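Local coordinates for protein beta-galactosidase (Bacillus circulans subsp. alkalophilus, PDB 3TTY) that probably hydrolyses beta-galactosides, releasing terminal galactose, as a trimeric, zinc-containing glycoside hydrolase whose TIM-barrel pocket binds galactose, at residues P283-R295 with H428-D442. Numbering follows the deposited sequence.
Sequences PFSFTAMAHNLMR and HKYYDALYKQNIQTD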
ATOM      1  N   PRO A 283      23.168   8.072  -4.182  1.00 21.43           N
ATOM      2  CA  PRO A 283      24.267   8.410  -5.098  1.00 24.62           C
ATOM      3  C   PRO A 283      25.105   9.591  -4.601  1.00 23.50           C
ATOM      4  O   PRO A 283      24.567  10.651  -4.257  1.00 25.02           O
ATOM      5  CB  PRO A 283      23.541   8.774  -6.394  1.00 21.75           C
ATOM      6  CG  PRO A 283      22.245   8.040  -6.315  1.00 23.14           C
ATOM      7  CD  PRO A 283      21.865   8.032  -4.862  1.00 25.25           C
ATOM      8  N   PHE A 284      26.420   9.414  -4.571  1.00 20.75           N
ATOM      9  CA  PHE A 284      27.312  10.471  -4.081  1.00 23.49           C
ATOM     10  C   PHE A 284      27.154  11.766  -4.889  1.00 25.97           C
ATOM     11  O   PHE A 284      27.260  12.865  -4.331  1.00 26.88           O
ATOM     12  CB  PHE A 284      28.772   9.994  -4.061  1.00 21.40           C
ATOM     13  CG  PHE A 284      28.946   8.612  -3.468  1.00 29.27           C
ATOM     14  CD1 PHE A 284      29.799   7.689  -4.057  1.00 22.26           C
ATOM     15  CD2 PHE A 284      28.241   8.234  -2.323  1.00 22.88           C
ATOM     16  CE1 PHE A 284      29.956   6.425  -3.513  1.00 24.92           C
ATOM     17  CE2 PHE A 284      28.388   6.963  -1.774  1.00 24.28           C
ATOM     18  CZ  PHE A 284      29.247   6.060  -2.367  1.00 27.91           C
ATOM     19  N   SER A 285      26.887  11.632  -6.189  1.00 22.65           N
ATOM     20  CA  SER A 285      26.698  12.795  -7.057  1.00 21.95           C
ATOM     21  C   SER A 285      25.381  13.503  -6.732  1.00 24.36           C
ATOM     22  O   SER A 285      25.231  14.704  -6.977  1.00 21.73           O
ATOM     23  CB  SER A 285      26.729  12.389  -8.531  1.00 20.10           C
ATOM     24  OG  SER A 285      25.690  11.476  -8.836  1.00 17.88           O
ATOM     25  N   PHE A 286      24.432  12.757  -6.173  1.00 22.16           N
ATOM     26  CA  PHE A 286      23.197  13.368  -5.723  1.00 21.52           C
ATOM     27  C   PHE A 286      23.393  14.251  -4.494  1.00 21.42           C
ATOM     28  O   PHE A 286      22.902  15.382  -4.463  1.00 20.48           O
ATOM     29  CB  PHE A 286      22.091  12.341  -5.448  1.00 21.49           C
ATOM     30  CG  PHE A 286      20.808  12.979  -5.001  1.00 24.75           C
ATOM     31  CD1 PHE A 286      19.913  13.487  -5.932  1.00 25.41           C
ATOM     32  CD2 PHE A 286      20.521  13.128  -3.654  1.00 24.41           C
ATOM     33  CE1 PHE A 286      18.740  14.111  -5.526  1.00 26.44           C
ATOM     34  CE2 PHE A 286      19.346  13.746  -3.241  1.00 27.70           C
ATOM     35  CZ  PHE A 286      18.457  14.242  -4.182  1.00 25.56           C
ATOM     36  N   THR A 287      24.085  13.762  -3.468  1.00 21.13           N
ATOM     37  CA  THR A 287      24.271  14.635  -2.313  1.00 20.04           C
ATOM     38  C   THR A 287      25.140  15.847  -2.689  1.00 17.35           C
ATOM     39  O   THR A 287      24.952  16.939  -2.160  1.00 20.02           O
ATOM     40  CB  THR A 287      24.678  13.899  -0.976  1.00 22.19           C
ATOM     41  OG1 THR A 287      25.933  14.392  -0.475  1.00 23.44           O
ATOM     42  CG2 THR A 287      24.723  12.415  -1.139  1.00 16.75           C
ATOM     43  N   ALA A 288      26.041  15.679  -3.650  1.00 18.19           N
ATOM     44  CA  ALA A 288      26.784  16.826  -4.177  1.00 19.36           C
ATOM     45  C   ALA A 288      25.833  17.830  -4.858  1.00 23.93           C
ATOM     46  O   ALA A 288      25.939  19.051  -4.675  1.00 22.85           O
ATOM     47  CB  ALA A 288      27.863  16.360  -5.159  1.00 21.55           C
ATOM     48  N   MET A 289      24.900  17.309  -5.647  1.00 22.26           N
ATOM     49  CA  MET A 289      23.906  18.155  -6.298  1.00 22.41           C
ATOM     50  C   MET A 289      23.063  18.922  -5.266  1.00 21.18           C
ATOM     51  O   MET A 289      22.700  20.081  -5.492  1.00 18.55           O
ATOM     52  CB  MET A 289      23.014  17.328  -7.242  1.00 21.23           C
ATOM     53  CG  MET A 289      22.164  18.183  -8.180  1.00 20.82           C
ATOM     54  SD  MET A 289      21.076  17.239  -9.259  1.00 20.53           S
ATOM     55  CE  MET A 289      20.157  16.271  -8.062  1.00 25.01           C
ATOM     56  N   ALA A 290      22.771  18.288  -4.133  1.00 18.71           N
ATOM     57  CA  ALA A 290      22.025  18.961  -3.062  1.00 20.03           C
ATOM     58  C   ALA A 290      22.804  20.099  -2.364  1.00 19.64           C
ATOM     59  O   ALA A 290      22.259  21.185  -2.143  1.00 17.59           O
ATOM     60  CB  ALA A 290      21.487  17.943  -2.037  1.00 16.79           C
ATOM     61  N   HIS A 291      24.067  19.858  -2.014  1.00 17.85           N
ATOM     62  CA  HIS A 291      24.888  20.922  -1.450  1.00 17.28           C
ATOM     63  C   HIS A 291      24.939  22.041  -2.477  1.00 18.50           C
ATOM     64  O   HIS A 291      24.818  23.226  -2.146  1.00 19.01           O
ATOM     65  CB  HIS A 291      26.327  20.459  -1.191  1.00 16.93           C
ATOM     66  CG  HIS A 291      26.476  19.419  -0.120  1.00 18.76           C
ATOM     67  ND1 HIS A 291      26.118  19.636   1.191  1.00 14.64           N
ATOM     68  CD2 HIS A 291      27.003  18.170  -0.164  1.00 18.93           C
ATOM     69  CE1 HIS A 291      26.391  18.556   1.905  1.00 16.56           C
ATOM     70  NE2 HIS A 291      26.930  17.655   1.104  1.00 18.25           N
ATOM     71  N   ASN A 292      25.153  21.645  -3.730  1.00 18.34           N
ATOM     72  CA  ASN A 292      25.236  22.583  -4.838  1.00 17.79           C
ATOM     73  C   ASN A 292      24.000  23.475  -4.894  1.00 17.72           C
ATOM     74  O   ASN A 292      24.106  24.697  -4.936  1.00 17.35           O
ATOM     75  CB  ASN A 292      25.394  21.822  -6.152  1.00 18.63           C
ATOM     76  CG  ASN A 292      26.020  22.665  -7.249  1.00 21.65           C
ATOM     77  OD1 ASN A 292      25.644  23.827  -7.460  1.00 19.68           O
ATOM     78  ND2 ASN A 292      26.980  22.082  -7.954  1.00 18.52           N
ATOM     79  N   LEU A 293      22.826  22.855  -4.867  1.00 16.38           N
ATOM     80  CA  LEU A 293      21.580  23.603  -4.900  1.00 15.78           C
ATOM     81  C   LEU A 293      21.496  24.570  -3.729  1.00 16.83           C
ATOM     82  O   LEU A 293      20.926  25.648  -3.845  1.00 22.22           O
ATOM     83  CB  LEU A 293      20.382  22.647  -4.870  1.00 16.82           C
ATOM     84  CG  LEU A 293      19.007  23.310  -4.880  1.00 17.20           C
ATOM     85  CD1 LEU A 293      18.779  24.045  -6.209  1.00 19.66           C
ATOM     86  CD2 LEU A 293      17.927  22.280  -4.651  1.00 17.71           C
ATOM     87  N   MET A 294      22.058  24.192  -2.588  1.00 17.51           N
ATOM     88  CA  MET A 294      21.942  25.047  -1.415  1.00 16.98           C
ATOM     89  C   MET A 294      22.795  26.294  -1.602  1.00 19.37           C
ATOM     90  O   MET A 294      22.469  27.381  -1.109  1.00 21.37           O
ATOM     91  CB  MET A 294      22.342  24.300  -0.141  1.00 20.15           C
ATOM     92  CG  MET A 294      21.444  23.124   0.235  1.00 15.74           C
ATOM     93  SD  MET A 294      19.745  23.548   0.644  1.00 15.74           S
ATOM     94  CE  MET A 294      18.948  23.339  -0.952  1.00 12.79           C
ATOM     95  N   ARG A 295      23.905  26.121  -2.301  1.00 19.83           N
ATOM     96  CA  ARG A 295      24.754  27.241  -2.662  1.00 22.41           C
ATOM     97  C   ARG A 295      24.008  28.145  -3.643  1.00 19.01           C
ATOM     98  O   ARG A 295      24.111  29.370  -3.584  1.00 19.52           O
ATOM     99  CB  ARG A 295      26.041  26.727  -3.298  1.00 18.16           C
ATOM    100  CG  ARG A 295      27.004  27.807  -3.695  1.00 23.12           C
ATOM    101  CD  ARG A 295      28.308  27.199  -4.175  1.00 22.97           C
ATOM    102  NE  ARG A 295      28.272  26.742  -5.562  1.00 18.84           N
ATOM    103  CZ  ARG A 295      28.473  25.486  -5.958  1.00 23.37           C
ATOM    104  NH1 ARG A 295      28.695  24.521  -5.069  1.00 18.65           N
ATOM    105  NH2 ARG A 295      28.455  25.196  -7.256  1.00 22.87           N
ATOM    106  N   HIS A 428      19.153  15.172 -12.248  1.00 19.04           N
ATOM    107  CA  HIS A 428      20.355  14.490 -11.783  1.00 19.53           C
ATOM    108  C   HIS A 428      21.128  13.752 -12.890  1.00 21.71           C
ATOM    109  O   HIS A 428      22.355  13.688 -12.847  1.00 24.11           O
ATOM    110  CB  HIS A 428      20.027  13.534 -10.623  1.00 21.79           C
ATOM    111  CG  HIS A 428      21.211  12.767 -10.118  1.00 28.37           C
ATOM    112  ND1 HIS A 428      21.307  11.394 -10.207  1.00 22.88           N
ATOM    113  CD2 HIS A 428      22.360  13.186  -9.526  1.00 20.68           C
ATOM    114  CE1 HIS A 428      22.459  11.000  -9.696  1.00 24.69           C
ATOM    115  NE2 HIS A 428      23.114  12.070  -9.276  1.00 24.79           N
ATOM    116  N   LYS A 429      20.432  13.194 -13.874  1.00 20.69           N
ATOM    117  CA  LYS A 429      21.135  12.496 -14.959  1.00 20.64           C
ATOM    118  C   LYS A 429      22.106  13.447 -15.642  1.00 22.47           C
ATOM    119  O   LYS A 429      23.198  13.045 -16.048  1.00 21.16           O
ATOM    120  CB  LYS A 429      20.167  11.913 -15.988  1.00 18.78           C
ATOM    121  CG  LYS A 429      19.378  10.717 -15.494  1.00 22.39           C
ATOM    122  CD  LYS A 429      18.329  10.302 -16.510  1.00 20.46           C
ATOM    123  CE  LYS A 429      17.618   9.042 -16.052  1.00 20.45           C
ATOM    124  NZ  LYS A 429      16.404   8.785 -16.842  1.00 17.50           N
ATOM    125  N   TYR A 430      21.707  14.711 -15.762  1.00 21.84           N
ATOM    126  CA  TYR A 430      22.554  15.705 -16.414  1.00 22.61           C
ATOM    127  C   TYR A 430      23.654  16.168 -15.470  1.00 23.55           C
ATOM    128  O   TYR A 430      24.802  16.350 -15.881  1.00 25.04           O
ATOM    129  CB  TYR A 430      21.726  16.892 -16.938  1.00 18.28           C
ATOM    130  CG  TYR A 430      21.055  16.583 -18.264  1.00 21.63           C
ATOM    131  CD1 TYR A 430      21.680  16.883 -19.475  1.00 22.63           C
ATOM    132  CD2 TYR A 430      19.824  15.950 -18.307  1.00 17.59           C
ATOM    133  CE1 TYR A 430      21.080  16.567 -20.688  1.00 18.53           C
ATOM    134  CE2 TYR A 430      19.222  15.640 -19.506  1.00 18.22           C
ATOM    135  CZ  TYR A 430      19.846  15.954 -20.693  1.00 21.04           C
ATOM    136  OH  TYR A 430      19.229  15.634 -21.887  1.00 16.47           O
ATOM    137  N   TYR A 431      23.306  16.352 -14.201  1.00 20.72           N
ATOM    138  CA  TYR A 431      24.292  16.760 -13.208  1.00 23.06           C
ATOM    139  C   TYR A 431      25.383  15.692 -13.013  1.00 22.17           C
ATOM    140  O   TYR A 431      26.558  16.014 -12.954  1.00 19.65           O
ATOM    141  CB  TYR A 431      23.622  17.092 -11.878  1.00 20.12           C
ATOM    142  CG  TYR A 431      24.577  17.684 -10.863  1.00 25.88           C
ATOM    143  CD1 TYR A 431      24.803  19.057 -10.812  1.00 25.07           C
ATOM    144  CD2 TYR A 431      25.264  16.870  -9.961  1.00 21.35           C
ATOM    145  CE1 TYR A 431      25.673  19.605  -9.883  1.00 23.24           C
ATOM    146  CE2 TYR A 431      26.133  17.412  -9.029  1.00 20.78           C
ATOM    147  CZ  TYR A 431      26.338  18.774  -8.998  1.00 21.55           C
ATOM    148  OH  TYR A 431      27.205  19.314  -8.087  1.00 22.44           O
ATOM    149  N   ASP A 432      24.965  14.432 -12.921  1.00 22.51           N
ATOM    150  CA  ASP A 432      25.862  13.286 -12.799  1.00 20.67           C
ATOM    151  C   ASP A 432      26.900  13.317 -13.914  1.00 25.39           C
ATOM    152  O   ASP A 432      28.101  13.252 -13.662  1.00 25.99           O
ATOM    153  CB  ASP A 432      25.041  12.003 -12.901  1.00 21.64           C
ATOM    154  CG  ASP A 432      25.749  10.790 -12.319  1.00 28.74           C
ATOM    155  OD1 ASP A 432      26.434  10.924 -11.281  1.00 27.19           O
ATOM    156  OD2 ASP A 432      25.598   9.686 -12.895  1.00 30.80           O
ATOM    157  N   ALA A 433      26.426  13.434 -15.150  1.00 21.34           N
ATOM    158  CA  ALA A 433      27.292  13.447 -16.318  1.00 20.73           C
ATOM    159  C   ALA A 433      28.385  14.503 -16.197  1.00 24.76           C
ATOM    160  O   ALA A 433      29.517  14.282 -16.624  1.00 28.73           O
ATOM    161  CB  ALA A 433      26.468  13.668 -17.597  1.00 20.79           C
ATOM    162  N   LEU A 434      28.048  15.651 -15.621  1.00 22.78           N
ATOM    163  CA  LEU A 434      29.045  16.693 -15.402  1.00 24.47           C
ATOM    164  C   LEU A 434      29.970  16.271 -14.260  1.00 26.48           C
ATOM    165  O   LEU A 434      31.193  16.339 -14.380  1.00 22.03           O
ATOM    166  CB  LEU A 434      28.373  18.031 -15.100  1.00 22.71           C
ATOM    167  CG  LEU A 434      27.665  18.706 -16.294  1.00 24.84           C
ATOM    168  CD1 LEU A 434      26.490  19.553 -15.839  1.00 18.46           C
ATOM    169  CD2 LEU A 434      28.639  19.559 -17.087  1.00 21.73           C
ATOM    170  N   TYR A 435      29.362  15.823 -13.163  1.00 23.72           N
ATOM    171  CA  TYR A 435      30.077  15.354 -11.984  1.00 24.78           C
ATOM    172  C   TYR A 435      31.186  14.384 -12.382  1.00 24.32           C
ATOM    173  O   TYR A 435      32.322  14.533 -11.951  1.00 23.83           O
ATOM    174  CB  TYR A 435      29.074  14.701 -11.026  1.00 19.99           C
ATOM    175  CG  TYR A 435      29.616  13.965  -9.821  1.00 16.90           C
ATOM    176  CD1 TYR A 435      29.706  14.590  -8.583  1.00 22.24           C
ATOM    177  CD2 TYR A 435      29.962  12.621  -9.900  1.00 22.92           C
ATOM    178  CE1 TYR A 435      30.171  13.912  -7.459  1.00 21.38           C
ATOM    179  CE2 TYR A 435      30.437  11.927  -8.787  1.00 21.59           C
ATOM    180  CZ  TYR A 435      30.533  12.584  -7.568  1.00 25.02           C
ATOM    181  OH  TYR A 435      30.988  11.913  -6.457  1.00 29.18           O
ATOM    182  N   LYS A 436      30.856  13.410 -13.223  1.00 21.92           N
ATOM    183  CA  LYS A 436      31.808  12.370 -13.603  1.00 25.88           C
ATOM    184  C   LYS A 436      33.016  12.882 -14.375  1.00 25.56           C
ATOM    185  O   LYS A 436      34.004  12.166 -14.531  1.00 27.82           O
ATOM    186  CB  LYS A 436      31.115  11.286 -14.417  1.00 27.82           C
ATOM    187  CG  LYS A 436      30.212  10.391 -13.605  1.00 29.73           C
ATOM    188  CD  LYS A 436      29.414   9.476 -14.527  1.00 32.81           C
ATOM    189  CE  LYS A 436      28.518   8.544 -13.725  1.00 40.41           C
ATOM    190  NZ  LYS A 436      27.522   7.836 -14.592  1.00 59.30           N
ATOM    191  N   GLN A 437      32.936  14.114 -14.861  1.00 22.06           N
ATOM    192  CA  GLN A 437      34.013  14.674 -15.655  1.00 25.89           C
ATOM    193  C   GLN A 437      34.669  15.829 -14.919  1.00 25.76           C
ATOM    194  O   GLN A 437      35.540  16.501 -15.464  1.00 26.78           O
ATOM    195  CB  GLN A 437      33.513  15.107 -17.044  1.00 23.60           C
ATOM    196  CG  GLN A 437      32.876  13.954 -17.821  1.00 26.34           C
ATOM    197  CD  GLN A 437      32.313  14.376 -19.173  1.00 29.68           C
ATOM    198  OE1 GLN A 437      32.742  15.373 -19.752  1.00 32.68           O
ATOM    199  NE2 GLN A 437      31.351  13.612 -19.680  1.00 26.22           N
ATOM    200  N   ASN A 438      34.262  16.035 -13.670  1.00 20.80           N
ATOM    201  CA  ASN A 438      34.819  17.108 -12.858  1.00 25.11           C
ATOM    202  C   ASN A 438      34.642  18.472 -13.537  1.00 26.02           C
ATOM    203  O   ASN A 438      35.502  19.352 -13.443  1.00 25.20           O
ATOM    204  CB  ASN A 438      36.299  16.841 -12.531  1.00 25.24           C
ATOM    205  CG  ASN A 438      36.519  15.499 -11.831  1.00 28.68           C
ATOM    206  OD1 ASN A 438      35.723  15.082 -10.984  1.00 30.64           O
ATOM    207  ND2 ASN A 438      37.597  14.816 -12.189  1.00 27.52           N
ATOM    208  N   ILE A 439      33.523  18.637 -14.233  1.00 24.43           N
ATOM    209  CA  ILE A 439      33.194  19.930 -14.816  1.00 27.29           C
ATOM    210  C   ILE A 439      32.515  20.726 -13.729  1.00 24.86           C
ATOM    211  O   ILE A 439      31.477  20.316 -13.215  1.00 25.87           O
ATOM    212  CB  ILE A 439      32.222  19.813 -16.018  1.00 30.08           C
ATOM    213  CG1 ILE A 439      32.741  18.826 -17.075  1.00 25.40           C
ATOM    214  CG2 ILE A 439      31.973  21.184 -16.633  1.00 20.63           C
ATOM    215  CD1 ILE A 439      33.802  19.406 -17.979  1.00 28.56           C
ATOM    216  N   GLN A 440      33.106  21.854 -13.362  1.00 24.86           N
ATOM    217  CA  GLN A 440      32.554  22.691 -12.310  1.00 21.75           C
ATOM    218  C   GLN A 440      31.184  23.204 -12.739  1.00 25.96           C
ATOM    219  O   GLN A 440      31.037  23.776 -13.820  1.00 24.83           O
ATOM    220  CB  GLN A 440      33.492  23.855 -12.026  1.00 22.31           C
ATOM    221  CG  GLN A 440      33.018  24.773 -10.914  1.00 22.21           C
ATOM    222  CD  GLN A 440      33.083  24.120  -9.537  1.00 28.03           C
ATOM    223  OE1 GLN A 440      33.709  23.063  -9.354  1.00 23.71           O
ATOM    224  NE2 GLN A 440      32.425  24.748  -8.559  1.00 21.32           N
ATOM    225  N   THR A 441      30.181  22.994 -11.895  1.00 23.82           N
ATOM    226  CA  THR A 441      28.809  23.312 -12.260  1.00 23.88           C
ATOM    227  C   THR A 441      28.042  23.935 -11.095  1.00 22.10           C
ATOM    228  O   THR A 441      28.273  23.599  -9.930  1.00 24.93           O
ATOM    229  CB  THR A 441      28.064  22.043 -12.695  1.00 24.80           C
ATOM    230  OG1 THR A 441      28.047  21.133 -11.596  1.00 36.85           O
ATOM    231  CG2 THR A 441      28.771  21.364 -13.837  1.00 21.16           C
ATOM    232  N   ASP A 442      27.141  24.855 -11.416  1.00 19.65           N
ATOM    233  CA  ASP A 442      26.235  25.440 -10.432  1.00 18.68           C
ATOM    234  C   ASP A 442      24.809  25.017 -10.715  1.00 20.79           C
ATOM    235  O   ASP A 442      24.353  25.097 -11.859  1.00 18.20           O
ATOM    236  CB  ASP A 442      26.243  26.963 -10.517  1.00 22.46           C
ATOM    237  CG  ASP A 442      27.548  27.560 -10.110  1.00 25.81           C
ATOM    238  OD1 ASP A 442      28.314  26.877  -9.393  1.00 25.34           O
ATOM    239  OD2 ASP A 442      27.786  28.724 -10.494  1.00 26.96           O
TER
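Tyr431 slots into helix 284-295 as a knob among Ser285, Ala288, Met289 and Asn292, and following it outward illustrates how a domain junction can be apolar at its middle and hydrogen-bonded at both ends. Its CB meets the sulfur of Met289, SD, at 3.7 Å. With CG anti to the backbone N (chi1 -173°), the ring points into the other helix, and one face takes Met289 CG in a CH-pi contact, 3.7 Å from the ring centroid. CD2 and CE2 run beside Met289 CB and the carbonyl oxygen of Ser285. At the tip, OH accepts a hydrogen bond from Asn292 ND2 (2.8 Å), whose amide stands almost perpendicular to the ring. The same ND2 gives its other hydrogen almost straight to Thr441 O (175°), while Asn292 OD1 accepts from Met443 N, so the amide is fixed in rotation. A phenylalanine in place of Tyr431 would probably keep the packing but leave one N-H of Asn292 without its acceptor. Toward the helix start, Ser285 OG accepts a hydrogen bond from His428 NE2, in that ring's plane (2.7 Å), and donates one to Asp432 OD1 from above the carboxylate plane (2.6 Å), as its CB sits over the centre of the Tyr435 ring. At the far end Arg295 NH2 forms a salt bridge with Asp442 OD1 (2.7 Å), which also bonds Ser395 OG, and NH1 hydrogen-bonds His337 O. Segments 284-295 and 428-435 cross at 101°; with strand 441-444 they join TIM barrel to trimerisation domain. Directional bonds flanking an apolar centre are consistent with a fixed helix orientation, the buried Asn292 amide having partners for both N-H groups and its oxygen.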